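PDB 6EUA: angiopoietin-related protein 3 from Homo sapiens, which raises plasma triglycerides by inhibiting lipoprotein lipase, and through its fibrinogen-like domain, the part crystallised here, can mediate endothelial cell adhesion. Local coordinates for residues D42-S47 with V97-L102; G83-Y88 with G119-N124; N138-N143 with G167-H172; N178-K183 with T214-H219. All coordinates share one frame; numbering follows the deposited sequence.

Interaction 1 (D42-S47 with V97-L102); sequences DVISGS and VLRIEL
Ile-44 reaches across to a charged pair, Arg-99 and Glu-101, and its terminal methyl lies against one end of their salt bridge. That methyl, CD1, is 3.5 Å from Glu-101 OE2 and 4.2 Å from Arg-99 NE, approaching the guanidinium obliquely. Ile-44 and Glu-101 extend toward each other from opposite directions, and with chi1 at -55° and a nearly straight chi2 the CG1-CD1 arm of Ile-44 is the branch that leads.

The oxygen it meets is already committed. Arg-99, two residues earlier on the same strand, grips Glu-101 OE2 side-on, NE and NH2 each 2.8 Å from that single atom. Both bonds arrive on the anti side of the carboxylate, somewhat out of its plane, while OE2 stays close to the guanidinium plane; the N-H...O angles near 140° are bent, as expected when two donors converge on one acceptor.

Further out, Trp-49 touches both Ile-44 and Arg-99, and Lys-215 packs against Glu-101 while making a salt bridge to Asp-42 OD2. Asp-42 OD1 is bound by Ser-24 and by Arg-75 of a second subunit, so the end of this strand also meets a neighbouring copy.

Ile-44 itself is held by the hairpin bend: its N and O pair with Ser-47 O and N across a type I' turn with Ser-45 and Gly-46 at its corners. This tight two-residue hairpin joins strands 37-44 and 47-55 and approaches strand 96-104 across 47-55 and 213-220, consistent with the curled antiparallel sheet of this fibrinogen C-terminal domain.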
loop_
_atom_site.group_PDB
_atom_site.type_symbol
_atom_site.label_atom_id
_atom_site.label_comp_id
_atom_site.label_asym_id
_atom_site.label_seq_id
_atom_site.Cartn_x
_atom_site.Cartn_y
_atom_site.Cartn_z
ATOM N N ASP A 42 -8.379 -8.032 5.272
ATOM C CA ASP A 42 -9.420 -7.414 4.463
ATOM C C ASP A 42 -10.737 -7.512 5.221
ATOM O O ASP A 42 -11.292 -8.605 5.377
ATOM C CB ASP A 42 -9.508 -8.092 3.098
ATOM C CG ASP A 42 -10.105 -7.193 2.025
ATOM O OD1 ASP A 42 -10.427 -6.017 2.320
ATOM O OD2 ASP A 42 -10.246 -7.680 0.879
ATOM N N VAL A 43 -11.214 -6.370 5.702
ATOM C CA VAL A 43 -12.474 -6.274 6.428
ATOM C C VAL A 43 -13.561 -6.023 5.401
ATOM O O VAL A 43 -13.481 -5.068 4.620
ATOM C CB VAL A 43 -12.429 -5.151 7.476
ATOM C CG1 VAL A 43 -13.733 -5.075 8.273
ATOM C CG2 VAL A 43 -11.232 -5.351 8.394
ATOM N N ILE A 44 -14.554 -6.903 5.371
ATOM C CA ILE A 44 -15.668 -6.804 4.437
ATOM C C ILE A 44 -16.945 -6.786 5.257
ATOM O O ILE A 44 -17.257 -7.759 5.956
ATOM C CB ILE A 44 -15.653 -7.940 3.409
ATOM C CG1 ILE A 44 -14.299 -7.952 2.705
ATOM C CG2 ILE A 44 -16.766 -7.784 2.385
ATOM C CD1 ILE A 44 -14.086 -9.177 1.890
ATOM N N SER A 45 -17.651 -5.652 5.211
ATOM C CA SER A 45 -18.914 -5.448 5.920
ATOM C C SER A 45 -18.782 -5.764 7.410
ATOM O O SER A 45 -19.597 -6.479 7.994
ATOM C CB SER A 45 -20.037 -6.262 5.280
ATOM O OG SER A 45 -20.176 -5.931 3.908
ATOM N N GLY A 46 -17.730 -5.228 8.025
ATOM C CA GLY A 46 -17.549 -5.348 9.458
ATOM C C GLY A 46 -16.975 -6.660 9.959
ATOM O O GLY A 46 -16.804 -6.809 11.178
ATOM N N SER A 47 -16.682 -7.614 9.075
ATOM C CA SER A 47 -16.072 -8.895 9.426
ATOM C C SER A 47 -14.678 -9.022 8.823
ATOM O O SER A 47 -14.513 -8.797 7.617
ATOM C CB SER A 47 -16.954 -10.065 8.927
ATOM O OG SER A 47 -18.152 -10.186 9.673
ATOM N N VAL A 97 -13.569 -20.767 6.837
ATOM C CA VAL A 97 -14.518 -20.288 5.833
ATOM C C VAL A 97 -13.718 -19.644 4.713
ATOM O O VAL A 97 -12.868 -18.782 4.970
ATOM C CB VAL A 97 -15.510 -19.280 6.447
ATOM C CG1 VAL A 97 -16.404 -18.643 5.367
ATOM C CG2 VAL A 97 -16.327 -19.945 7.553
ATOM N N LEU A 98 -13.981 -20.054 3.474
ATOM C CA LEU A 98 -13.324 -19.467 2.313
ATOM C C LEU A 98 -14.320 -18.634 1.523
ATOM O O LEU A 98 -15.401 -19.120 1.177
ATOM C CB LEU A 98 -12.711 -20.543 1.410
ATOM C CG LEU A 98 -12.249 -20.077 0.013
ATOM C CD1 LEU A 98 -10.909 -19.364 0.076
ATOM C CD2 LEU A 98 -12.191 -21.235 -0.995
ATOM N N ARG A 99 -13.949 -17.389 1.224
ATOM C CA ARG A 99 -14.762 -16.521 0.384
ATOM C C ARG A 99 -14.009 -16.237 -0.903
ATOM O O ARG A 99 -12.822 -15.894 -0.874
ATOM C CB ARG A 99 -15.119 -15.216 1.093
ATOM C CG ARG A 99 -15.810 -14.176 0.202
ATOM C CD ARG A 99 -16.364 -13.043 1.041
ATOM N NE ARG A 99 -16.827 -11.946 0.197
ATOM C CZ ARG A 99 -18.093 -11.573 0.103
ATOM N NH1 ARG A 99 -19.013 -12.219 0.807
ATOM N NH2 ARG A 99 -18.439 -10.573 -0.703
ATOM N N ILE A 100 -14.684 -16.429 -2.029
ATOM C CA ILE A 100 -14.124 -16.128 -3.340
ATOM C C ILE A 100 -14.900 -14.948 -3.898
ATOM O O ILE A 100 -16.133 -14.981 -3.963
ATOM C CB ILE A 100 -14.178 -17.344 -4.275
ATOM C CG1 ILE A 100 -13.168 -18.401 -3.804
ATOM C CG2 ILE A 100 -13.924 -16.930 -5.728
ATOM C CD1 ILE A 100 -13.243 -19.711 -4.562
ATOM N N GLU A 101 -14.183 -13.895 -4.265
ATOM C CA GLU A 101 -14.775 -12.692 -4.830
ATOM C C GLU A 101 -14.259 -12.556 -6.248
ATOM O O GLU A 101 -13.045 -12.531 -6.475
ATOM C CB GLU A 101 -14.424 -11.453 -4.009
ATOM C CG GLU A 101 -15.194 -11.334 -2.717
ATOM C CD GLU A 101 -15.085 -9.951 -2.101
ATOM O OE1 GLU A 101 -14.238 -9.152 -2.568
ATOM O OE2 GLU A 101 -15.844 -9.669 -1.148
ATOM N N LEU A 102 -15.178 -12.513 -7.197
ATOM C CA LEU A 102 -14.839 -12.334 -8.591
ATOM C C LEU A 102 -15.457 -11.030 -9.065
ATOM O O LEU A 102 -16.559 -10.661 -8.648
ATOM C CB LEU A 102 -15.338 -13.512 -9.441
ATOM C CG LEU A 102 -15.091 -14.931 -8.917
ATOM C CD1 LEU A 102 -15.965 -15.921 -9.695
ATOM C CD2 LEU A 102 -13.626 -15.306 -9.037
#

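Interaction 2 (G83-Y88 with G119-N124); sequences GLEKIY and GNHETN
Tyr-88 and Asn-120 lie where the first turns of helix 84-91 run beside the loop 119-124, their CA atoms 6.6 Å apart, with those of Glu-85 and His-121 a little farther from each other at 7.4 Å.

The principal contact is a CH-pi interaction. Asn-120 CA sits over one face of the Tyr-88 ring, 3.9 Å from its centroid and 14° off the normal, and Asn-120 CB follows it over the same face toward Tyr-88 CZ. The two side chains run alongside each other in the same direction. At the near end of the ring, Tyr-88 CD1 comes within 3.5 Å of Gly-119 O. A first torsion close to trans (chi1 -177°) swings the phenol away from the backbone N of Tyr-88 and out toward the loop. Glu-85 OE2, hydrogen-bonded to Tyr-125 OH, lies 4.1 Å from His-121 ND1, with carboxylate and ring planes steeply inclined (79°).

Backbone-directed bonds keep the loop in shape. Thr-123 OG1 donates to Asn-120 O at 2.8 Å, in the carbonyl plane and on a lone pair, and Asn-124 N bonds His-121 O over the 3-10 segment. Gly-83 occupies the helix N-cap position, its O accepting from Ile-87 N.

Asn-124, at the segment's end, is an N-glycosylation site, although no sugar is present here. The contact lays helix 84-91 against the connection between neighbouring strands 109-118 and 127-134 in the main antiparallel sheet of the fibrinogen C-terminal fold.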
loop_
_atom_site.group_PDB
_atom_site.type_symbol
_atom_site.label_atom_id
_atom_site.label_comp_id
_atom_site.label_asym_id
_atom_site.label_seq_id
_atom_site.Cartn_x
_atom_site.Cartn_y
_atom_site.Cartn_z
ATOM N N GLY A 83 1.006 -18.262 -0.038
ATOM C CA GLY A 83 1.924 -19.399 0.223
ATOM C C GLY A 83 1.174 -20.478 0.964
ATOM O O GLY A 83 0.523 -20.237 1.986
ATOM N N LEU A 84 1.226 -21.704 0.420
ATOM C CA LEU A 84 0.487 -22.818 1.015
ATOM C C LEU A 84 0.951 -23.094 2.442
ATOM O O LEU A 84 0.130 -23.341 3.337
ATOM C CB LEU A 84 0.628 -24.072 0.150
ATOM C CG LEU A 84 -0.183 -24.011 -1.149
ATOM C CD1 LEU A 84 0.192 -25.130 -2.152
ATOM C CD2 LEU A 84 -1.675 -24.047 -0.838
ATOM N N GLU A 85 2.264 -23.034 2.679
ATOM C CA GLU A 85 2.753 -23.252 4.032
ATOM C C GLU A 85 2.217 -22.188 4.984
ATOM O O GLU A 85 1.824 -22.497 6.117
ATOM C CB GLU A 85 4.280 -23.290 4.039
ATOM C CG GLU A 85 4.847 -24.605 4.576
ATOM C CD GLU A 85 3.889 -25.329 5.530
ATOM O OE1 GLU A 85 3.587 -24.774 6.620
ATOM O OE2 GLU A 85 3.446 -26.453 5.186
ATOM N N LYS A 86 2.154 -20.943 4.535
ATOM C CA LYS A 86 1.611 -19.899 5.394
ATOM C C LYS A 86 0.104 -20.060 5.588
ATOM O O LYS A 86 -0.401 -19.882 6.705
ATOM C CB LYS A 86 1.961 -18.532 4.820
ATOM C CG LYS A 86 3.428 -18.159 5.042
ATOM C CD LYS A 86 3.723 -16.775 4.489
ATOM C CE LYS A 86 5.193 -16.418 4.626
ATOM N NZ LYS A 86 6.046 -17.438 4.011
ATOM N N ILE A 87 -0.627 -20.438 4.530
ATOM C CA ILE A 87 -2.071 -20.648 4.676
ATOM C C ILE A 87 -2.339 -21.775 5.659
ATOM O O ILE A 87 -3.225 -21.671 6.519
ATOM C CB ILE A 87 -2.737 -20.933 3.315
ATOM C CG1 ILE A 87 -2.646 -19.716 2.415
ATOM C CG2 ILE A 87 -4.206 -21.321 3.504
ATOM C CD1 ILE A 87 -2.505 -20.082 0.954
ATOM N N TYR A 88 -1.582 -22.875 5.546
ATOM C CA TYR A 88 -1.791 -23.996 6.454
ATOM C C TYR A 88 -1.432 -23.609 7.881
ATOM O O TYR A 88 -2.095 -24.060 8.823
ATOM C CB TYR A 88 -0.997 -25.238 6.007
ATOM C CG TYR A 88 -1.255 -26.429 6.906
ATOM C CD1 TYR A 88 -2.427 -27.164 6.790
ATOM C CD2 TYR A 88 -0.351 -26.792 7.903
ATOM C CE1 TYR A 88 -2.696 -28.232 7.630
ATOM C CE2 TYR A 88 -0.609 -27.869 8.752
ATOM C CZ TYR A 88 -1.788 -28.585 8.606
ATOM O OH TYR A 88 -2.071 -29.655 9.429
ATOM N N GLY A 119 -5.352 -29.996 4.335
ATOM C CA GLY A 119 -4.296 -30.880 4.796
ATOM C C GLY A 119 -2.919 -30.239 4.642
ATOM O O GLY A 119 -2.759 -29.214 3.993
ATOM N N ASN A 120 -1.923 -30.875 5.247
ATOM C CA ASN A 120 -0.571 -30.336 5.243
ATOM C C ASN A 120 0.133 -30.669 3.927
ATOM O O ASN A 120 -0.445 -31.267 3.010
ATOM C CB ASN A 120 0.214 -30.880 6.432
ATOM C CG ASN A 120 0.108 -32.385 6.549
ATOM O OD1 ASN A 120 0.029 -33.093 5.547
ATOM N ND2 ASN A 120 0.088 -32.879 7.775
ATOM N N HIS A 121 1.414 -30.292 3.844
ATOM C CA HIS A 121 2.181 -30.543 2.625
ATOM C C HIS A 121 2.273 -32.035 2.314
ATOM O O HIS A 121 2.383 -32.417 1.142
ATOM C CB HIS A 121 3.585 -29.939 2.737
ATOM C CG HIS A 121 4.480 -30.662 3.697
ATOM N ND1 HIS A 121 4.534 -30.359 5.040
ATOM C CD2 HIS A 121 5.344 -31.687 3.508
ATOM C CE1 HIS A 121 5.401 -31.157 5.637
ATOM N NE2 HIS A 121 5.907 -31.973 4.729
ATOM N N GLU A 122 2.210 -32.888 3.344
ATOM C CA GLU A 122 2.276 -34.332 3.120
ATOM C C GLU A 122 1.095 -34.842 2.296
ATOM O O GLU A 122 1.239 -35.815 1.545
ATOM C CB GLU A 122 2.339 -35.070 4.453
ATOM C CG GLU A 122 3.719 -35.115 5.077
ATOM C CD GLU A 122 3.665 -35.411 6.563
ATOM O OE1 GLU A 122 3.280 -34.502 7.331
ATOM O OE2 GLU A 122 4.001 -36.549 6.960
ATOM N N THR A 123 -0.077 -34.220 2.435
ATOM C CA THR A 123 -1.225 -34.525 1.589
ATOM C C THR A 123 -1.233 -33.710 0.298
ATOM O O THR A 123 -2.248 -33.707 -0.411
ATOM C CB THR A 123 -2.538 -34.277 2.345
ATOM O OG1 THR A 123 -2.705 -32.870 2.573
ATOM C CG2 THR A 123 -2.566 -35.021 3.680
ATOM N N ASN A 124 -0.127 -33.037 -0.029
ATOM C CA ASN A 124 -0.102 -32.053 -1.112
ATOM C C ASN A 124 -1.191 -31.003 -0.902
ATOM O O ASN A 124 -1.875 -30.588 -1.842
ATOM C CB ASN A 124 -0.239 -32.715 -2.488
ATOM C CG ASN A 124 1.003 -33.485 -2.897
ATOM O OD1 ASN A 124 2.133 -33.037 -2.677
ATOM N ND2 ASN A 124 0.797 -34.657 -3.492
#

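Interaction 3 (N138-N143 with G167-H172); sequences NAIPEN and GGWWWH
Apolar contact comes first: Ile-140 CD1 meets Trp-169 CZ2 at 4.4 Å, obliquely to the indole and on its six-membered ring. Ile-140 is buried, and Leu-129, Tyr-114 and Trp-201 also touch it, so this side chain belongs to a larger hydrophobic cluster. One residue on, Pro-141 CB stands at the edge of the His-172 imidazole, near its plane and 4.4 Å from ND1. This nitrogen is buried by the contact and has no partner in the model.

Aromatic contacts organise the other side. Three consecutive tryptophans form strand 169-171, which pairs antiparallel with strand 147-149 in a small two-stranded sheet of the fibrinogen C-terminal domain. Trp-169 CD1 lies 3.7 Å above the plane of the Trp-171 ring, so that the edge of the first indole is directed at a face of the second. Trp-170 CE3 comes over one face of Trp-169, toward the rim, while Phe-148 makes an edge-to-face pair with Trp-170.

Hydrogen bonds shape the loop that carries Ile-140. In an Asx turn, Asn-138 OD1 accepts from Ile-140 N at 3.0 Å; the bond is fairly straight at the hydrogen (166°), yet the donor stands well above the carbonyl plane, 61° out of it. The same oxygen is bonded to Tyr-114 OH, and Glu-142 OE1 accepts from Ala-131 N, tying the loop to strands 109-118 and 127-134.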
loop_
_atom_site.group_PDB
_atom_site.type_symbol
_atom_site.label_atom_id
_atom_site.label_comp_id
_atom_site.label_asym_id
_atom_site.label_seq_id
_atom_site.Cartn_x
_atom_site.Cartn_y
_atom_site.Cartn_z
ATOM N N ASN A 138 -21.430 -22.394 -7.936
ATOM C CA ASN A 138 -20.139 -22.998 -7.660
ATOM C C ASN A 138 -19.558 -23.638 -8.915
ATOM O O ASN A 138 -20.283 -24.239 -9.712
ATOM C CB ASN A 138 -20.279 -24.046 -6.559
ATOM C CG ASN A 138 -18.961 -24.704 -6.211
ATOM O OD1 ASN A 138 -17.919 -24.056 -6.172
ATOM N ND2 ASN A 138 -19.000 -26.001 -5.972
ATOM N N ALA A 139 -18.237 -23.510 -9.082
ATOM C CA ALA A 139 -17.507 -24.152 -10.165
ATOM C C ALA A 139 -16.509 -25.199 -9.692
ATOM O O ALA A 139 -15.917 -25.883 -10.531
ATOM C CB ALA A 139 -16.751 -23.106 -11.003
ATOM N N ILE A 140 -16.297 -25.335 -8.387
ATOM C CA ILE A 140 -15.306 -26.253 -7.831
ATOM C C ILE A 140 -16.049 -27.468 -7.289
ATOM O O ILE A 140 -17.094 -27.308 -6.639
ATOM C CB ILE A 140 -14.467 -25.552 -6.746
ATOM C CG1 ILE A 140 -13.879 -24.248 -7.293
ATOM C CG2 ILE A 140 -13.356 -26.457 -6.225
ATOM C CD1 ILE A 140 -13.435 -23.260 -6.228
ATOM N N PRO A 141 -15.581 -28.686 -7.550
ATOM C CA PRO A 141 -16.262 -29.877 -7.014
ATOM C C PRO A 141 -16.331 -29.847 -5.493
ATOM O O PRO A 141 -15.334 -29.587 -4.816
ATOM C CB PRO A 141 -15.393 -31.034 -7.514
ATOM C CG PRO A 141 -14.689 -30.492 -8.723
ATOM C CD PRO A 141 -14.447 -29.035 -8.425
ATOM N N GLU A 142 -17.518 -30.117 -4.956
ATOM C CA GLU A 142 -17.729 -30.133 -3.516
ATOM C C GLU A 142 -17.620 -31.551 -2.957
ATOM O O GLU A 142 -17.853 -32.540 -3.653
ATOM C CB GLU A 142 -19.101 -29.561 -3.157
ATOM C CG GLU A 142 -19.341 -28.132 -3.581
ATOM C CD GLU A 142 -20.714 -27.631 -3.146
ATOM O OE1 GLU A 142 -21.050 -27.795 -1.948
ATOM O OE2 GLU A 142 -21.459 -27.096 -4.003
ATOM N N ASN A 143 -17.276 -31.630 -1.666
ATOM C CA ASN A 143 -17.231 -32.891 -0.916
ATOM C C ASN A 143 -16.234 -33.883 -1.509
ATOM O O ASN A 143 -16.414 -35.100 -1.417
ATOM C CB ASN A 143 -18.622 -33.514 -0.813
ATOM C CG ASN A 143 -19.482 -32.806 0.193
ATOM O OD1 ASN A 143 -19.127 -32.715 1.370
ATOM N ND2 ASN A 143 -20.609 -32.271 -0.262
ATOM N N GLY A 167 -0.282 -22.511 -13.759
ATOM C CA GLY A 167 -0.586 -22.062 -12.416
ATOM C C GLY A 167 -0.790 -23.211 -11.443
ATOM O O GLY A 167 -0.881 -24.389 -11.810
ATOM N N GLY A 168 -0.845 -22.848 -10.162
ATOM C CA GLY A 168 -1.038 -23.810 -9.086
ATOM C C GLY A 168 -2.466 -23.764 -8.571
ATOM O O GLY A 168 -2.971 -22.701 -8.209
ATOM N N TRP A 169 -3.105 -24.937 -8.522
ATOM C CA TRP A 169 -4.526 -25.015 -8.199
ATOM C C TRP A 169 -4.866 -26.394 -7.652
ATOM O O TRP A 169 -4.100 -27.350 -7.797
ATOM C CB TRP A 169 -5.408 -24.713 -9.425
ATOM C CG TRP A 169 -6.828 -24.338 -9.081
ATOM C CD1 TRP A 169 -7.995 -24.987 -9.467
ATOM C CD2 TRP A 169 -7.240 -23.223 -8.282
ATOM N NE1 TRP A 169 -9.087 -24.335 -8.946
ATOM C CE2 TRP A 169 -8.651 -23.248 -8.222
ATOM C CE3 TRP A 169 -6.549 -22.199 -7.610
ATOM C CZ2 TRP A 169 -9.383 -22.290 -7.511
ATOM C CZ3 TRP A 169 -7.282 -21.234 -6.918
ATOM C CH2 TRP A 169 -8.679 -21.293 -6.869
ATOM N N TRP A 170 -6.042 -26.480 -7.031
ATOM C CA TRP A 170 -6.551 -27.724 -6.463
ATOM C C TRP A 170 -7.429 -28.431 -7.490
ATOM O O TRP A 170 -8.289 -27.800 -8.112
ATOM C CB TRP A 170 -7.355 -27.441 -5.193
ATOM C CG TRP A 170 -6.575 -26.933 -3.975
ATOM C CD1 TRP A 170 -5.915 -27.696 -3.038
ATOM C CD2 TRP A 170 -6.409 -25.568 -3.560
ATOM N NE1 TRP A 170 -5.355 -26.888 -2.073
ATOM C CE2 TRP A 170 -5.647 -25.581 -2.365
ATOM C CE3 TRP A 170 -6.835 -24.338 -4.078
ATOM C CZ2 TRP A 170 -5.295 -24.413 -1.684
ATOM C CZ3 TRP A 170 -6.498 -23.172 -3.396
ATOM C CH2 TRP A 170 -5.722 -23.220 -2.214
ATOM N N TRP A 171 -7.223 -29.738 -7.660
ATOM C CA TRP A 171 -7.870 -30.462 -8.747
ATOM C C TRP A 171 -8.419 -31.793 -8.261
ATOM O O TRP A 171 -7.949 -32.367 -7.277
ATOM C CB TRP A 171 -6.910 -30.717 -9.921
ATOM C CG TRP A 171 -6.482 -29.451 -10.629
ATOM C CD1 TRP A 171 -5.240 -28.867 -10.600
ATOM C CD2 TRP A 171 -7.297 -28.612 -11.463
ATOM N NE1 TRP A 171 -5.236 -27.721 -11.364
ATOM C CE2 TRP A 171 -6.484 -27.540 -11.901
ATOM C CE3 TRP A 171 -8.636 -28.654 -11.869
ATOM C CZ2 TRP A 171 -6.967 -26.522 -12.725
ATOM C CZ3 TRP A 171 -9.111 -27.649 -12.702
ATOM C CH2 TRP A 171 -8.277 -26.599 -13.120
ATOM N N HIS A 172 -9.433 -32.263 -8.982
ATOM C CA HIS A 172 -9.943 -33.621 -8.898
ATOM C C HIS A 172 -10.210 -34.057 -10.334
ATOM O O HIS A 172 -10.212 -33.233 -11.251
ATOM C CB HIS A 172 -11.202 -33.668 -8.021
ATOM C CG HIS A 172 -12.016 -34.915 -8.161
ATOM N ND1 HIS A 172 -13.392 -34.886 -8.214
ATOM C CD2 HIS A 172 -11.667 -36.222 -8.170
ATOM C CE1 HIS A 172 -13.853 -36.119 -8.308
ATOM N NE2 HIS A 172 -12.826 -36.948 -8.296
#

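Interaction 4 (N178-K183 with T214-H219); sequences NNLNGK and TKMLIH
Leu-180 meets Thr-214 and Met-216 beside a flat group, the amide of Asn-181, whose OD1 comes 4.9 Å from Met-216 SD. Gln-53 serves both segments, its NE2 donating to Asn-181 OD1 and its OE1 hydrogen-bonded to Thr-214 OG1, while Asn-181 ND2 donates to Gly-168 O, so that both ends of the amide are held and its rotation is fixed.

The contact proper is aliphatic. Leu-180 spreads its two methyls: CD2 meets Thr-214 CG2 at 4.2 Å, the side chains crossing at a slant, while CD1 points to Met-216 CG at 4.4 Å. In Thr-214 a chi1 of 67° puts OG1 between the backbone N and the carbonyl carbon, leaving CG2 anti to the carbonyl carbon, where it meets Leu-180.

Leu-180 rides on a type I turn closed by Gly-182 N to Asn-179 O at 2.9 Å. Arg-55 NH1 bonds both Leu-180 O and Gly-182 O, fastening the turn to strand 47-55. Ile-100 and Leu-102 also touch Leu-180, which therefore spans strands 96-104 and 213-220. Here the long loop after strand 169-171 packs on strand 213-220, the C-terminal strand set between 47-55 and 96-104 in the central sheet of fibrinogen C-terminal domains.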
loop_
_atom_site.group_PDB
_atom_site.type_symbol
_atom_site.label_atom_id
_atom_site.label_comp_id
_atom_site.label_asym_id
_atom_site.label_seq_id
_atom_site.Cartn_x
_atom_site.Cartn_y
_atom_site.Cartn_z
ATOM N N ASN A 178 -12.153 -23.609 -13.429
ATOM C CA ASN A 178 -12.264 -23.006 -12.104
ATOM C C ASN A 178 -10.919 -22.488 -11.584
ATOM O O ASN A 178 -10.780 -22.275 -10.370
ATOM C CB ASN A 178 -12.825 -24.033 -11.113
ATOM C CG ASN A 178 -11.786 -25.104 -10.729
ATOM O OD1 ASN A 178 -10.852 -25.379 -11.475
ATOM N ND2 ASN A 178 -11.954 -25.699 -9.560
ATOM N N ASN A 179 -9.919 -22.317 -12.445
ATOM C CA ASN A 179 -8.548 -22.062 -12.012
ATOM C C ASN A 179 -8.320 -20.567 -11.880
ATOM O O ASN A 179 -7.857 -19.904 -12.807
ATOM C CB ASN A 179 -7.556 -22.698 -12.975
ATOM C CG ASN A 179 -6.108 -22.584 -12.497
ATOM O OD1 ASN A 179 -5.806 -21.916 -11.498
ATOM N ND2 ASN A 179 -5.197 -23.247 -13.223
ATOM N N LEU A 180 -8.590 -20.043 -10.684
ATOM C CA LEU A 180 -8.341 -18.634 -10.411
ATOM C C LEU A 180 -6.859 -18.284 -10.417
ATOM O O LEU A 180 -6.521 -17.094 -10.487
ATOM C CB LEU A 180 -8.960 -18.245 -9.074
ATOM C CG LEU A 180 -10.458 -18.524 -8.943
ATOM C CD1 LEU A 180 -10.990 -17.850 -7.700
ATOM C CD2 LEU A 180 -11.235 -18.072 -10.191
ATOM N N ASN A 181 -5.973 -19.284 -10.334
ATOM C CA ASN A 181 -4.538 -19.071 -10.482
ATOM C C ASN A 181 -4.066 -19.407 -11.899
ATOM O O ASN A 181 -2.864 -19.630 -12.120
ATOM C CB ASN A 181 -3.769 -19.889 -9.435
ATOM C CG ASN A 181 -3.941 -19.341 -8.011
ATOM O OD1 ASN A 181 -4.431 -18.231 -7.808
ATOM N ND2 ASN A 181 -3.547 -20.138 -7.023
ATOM N N GLY A 182 -4.995 -19.438 -12.855
ATOM C CA GLY A 182 -4.703 -19.825 -14.216
ATOM C C GLY A 182 -4.070 -18.706 -15.023
ATOM O O GLY A 182 -3.728 -17.637 -14.514
ATOM N N LYS A 183 -3.895 -18.976 -16.316
ATOM C CA LYS A 183 -3.247 -18.016 -17.200
ATOM C C LYS A 183 -4.163 -16.820 -17.421
ATOM O O LYS A 183 -5.321 -16.982 -17.822
ATOM C CB LYS A 183 -2.888 -18.671 -18.528
ATOM C CG LYS A 183 -2.408 -17.684 -19.589
ATOM C CD LYS A 183 -0.895 -17.689 -19.733
ATOM C CE LYS A 183 -0.433 -16.660 -20.766
ATOM N NZ LYS A 183 -0.470 -15.256 -20.243
ATOM N N THR A 214 -9.671 -11.243 -9.014
ATOM C CA THR A 214 -10.077 -12.243 -8.037
ATOM C C THR A 214 -9.536 -11.888 -6.660
ATOM O O THR A 214 -8.472 -11.279 -6.533
ATOM C CB THR A 214 -9.576 -13.680 -8.408
ATOM O OG1 THR A 214 -8.135 -13.747 -8.330
ATOM C CG2 THR A 214 -10.042 -14.074 -9.812
ATOM N N LYS A 215 -10.279 -12.294 -5.631
ATOM C CA LYS A 215 -9.781 -12.350 -4.266
ATOM C C LYS A 215 -10.173 -13.691 -3.675
ATOM O O LYS A 215 -11.291 -14.168 -3.895
ATOM C CB LYS A 215 -10.359 -11.242 -3.378
ATOM C CG LYS A 215 -9.789 -9.842 -3.596
ATOM C CD LYS A 215 -10.593 -8.837 -2.788
ATOM C CE LYS A 215 -10.136 -7.405 -3.018
ATOM N NZ LYS A 215 -10.347 -6.556 -1.815
ATOM N N MET A 216 -9.268 -14.284 -2.908
ATOM C CA MET A 216 -9.578 -15.431 -2.065
ATOM C C MET A 216 -9.303 -15.043 -0.620
ATOM O O MET A 216 -8.209 -14.560 -0.305
ATOM C CB MET A 216 -8.761 -16.657 -2.485
ATOM C CG MET A 216 -8.872 -16.944 -3.993
ATOM S SD MET A 216 -8.029 -18.457 -4.504
ATOM C CE MET A 216 -8.980 -19.652 -3.575
ATOM N N LEU A 217 -10.299 -15.244 0.251
ATOM C CA LEU A 217 -10.261 -14.754 1.624
ATOM C C LEU A 217 -10.697 -15.841 2.599
ATOM O O LEU A 217 -11.671 -16.548 2.341
ATOM C CB LEU A 217 -11.180 -13.534 1.793
ATOM C CG LEU A 217 -10.775 -12.324 0.944
ATOM C CD1 LEU A 217 -11.891 -11.946 -0.017
ATOM C CD2 LEU A 217 -10.372 -11.158 1.838
ATOM N N ILE A 218 -10.022 -15.935 3.751
ATOM C CA ILE A 218 -10.376 -16.939 4.755
ATOM C C ILE A 218 -10.554 -16.298 6.125
ATOM O O ILE A 218 -9.989 -15.239 6.420
ATOM C CB ILE A 218 -9.333 -18.080 4.845
ATOM C CG1 ILE A 218 -8.024 -17.582 5.477
ATOM C CG2 ILE A 218 -9.091 -18.694 3.470
ATOM C CD1 ILE A 218 -6.948 -18.675 5.559
ATOM N N HIS A 219 -11.351 -16.957 6.968
ATOM C CA HIS A 219 -11.438 -16.604 8.382
ATOM C C HIS A 219 -11.925 -17.820 9.161
ATOM O O HIS A 219 -12.590 -18.689 8.587
ATOM C CB HIS A 219 -12.349 -15.379 8.604
ATOM C CG HIS A 219 -13.821 -15.646 8.488
ATOM N ND1 HIS A 219 -14.521 -16.424 9.385
ATOM C CD2 HIS A 219 -14.739 -15.177 7.608
ATOM C CE1 HIS A 219 -15.799 -16.448 9.045
ATOM N NE2 HIS A 219 -15.956 -15.703 7.967
#

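In the fold
The chemistry of the four contacts differs with burial. Interaction 4, its centre about 4 Å from that of the chain, is buried and apolar in its closest contacts; interaction 3 is partly buried and rich in indoles; interactions 1 and 2 lie at the surface, one around a salt bridge, the other on a tyrosine face. Interactions 1 and 4 share the main sheet, where Arg-99 N bonds Leu-217 O at 2.7 Å. Interactions 3 and 4 adjoin where Asn-178 packs against Trp-169 and Ile-140. Ile-100 packs on Ile-140 between interactions 1 and 3, and Leu-84 on Trp-170 between 2 and 3, whereas interactions 1 and 2 do not touch.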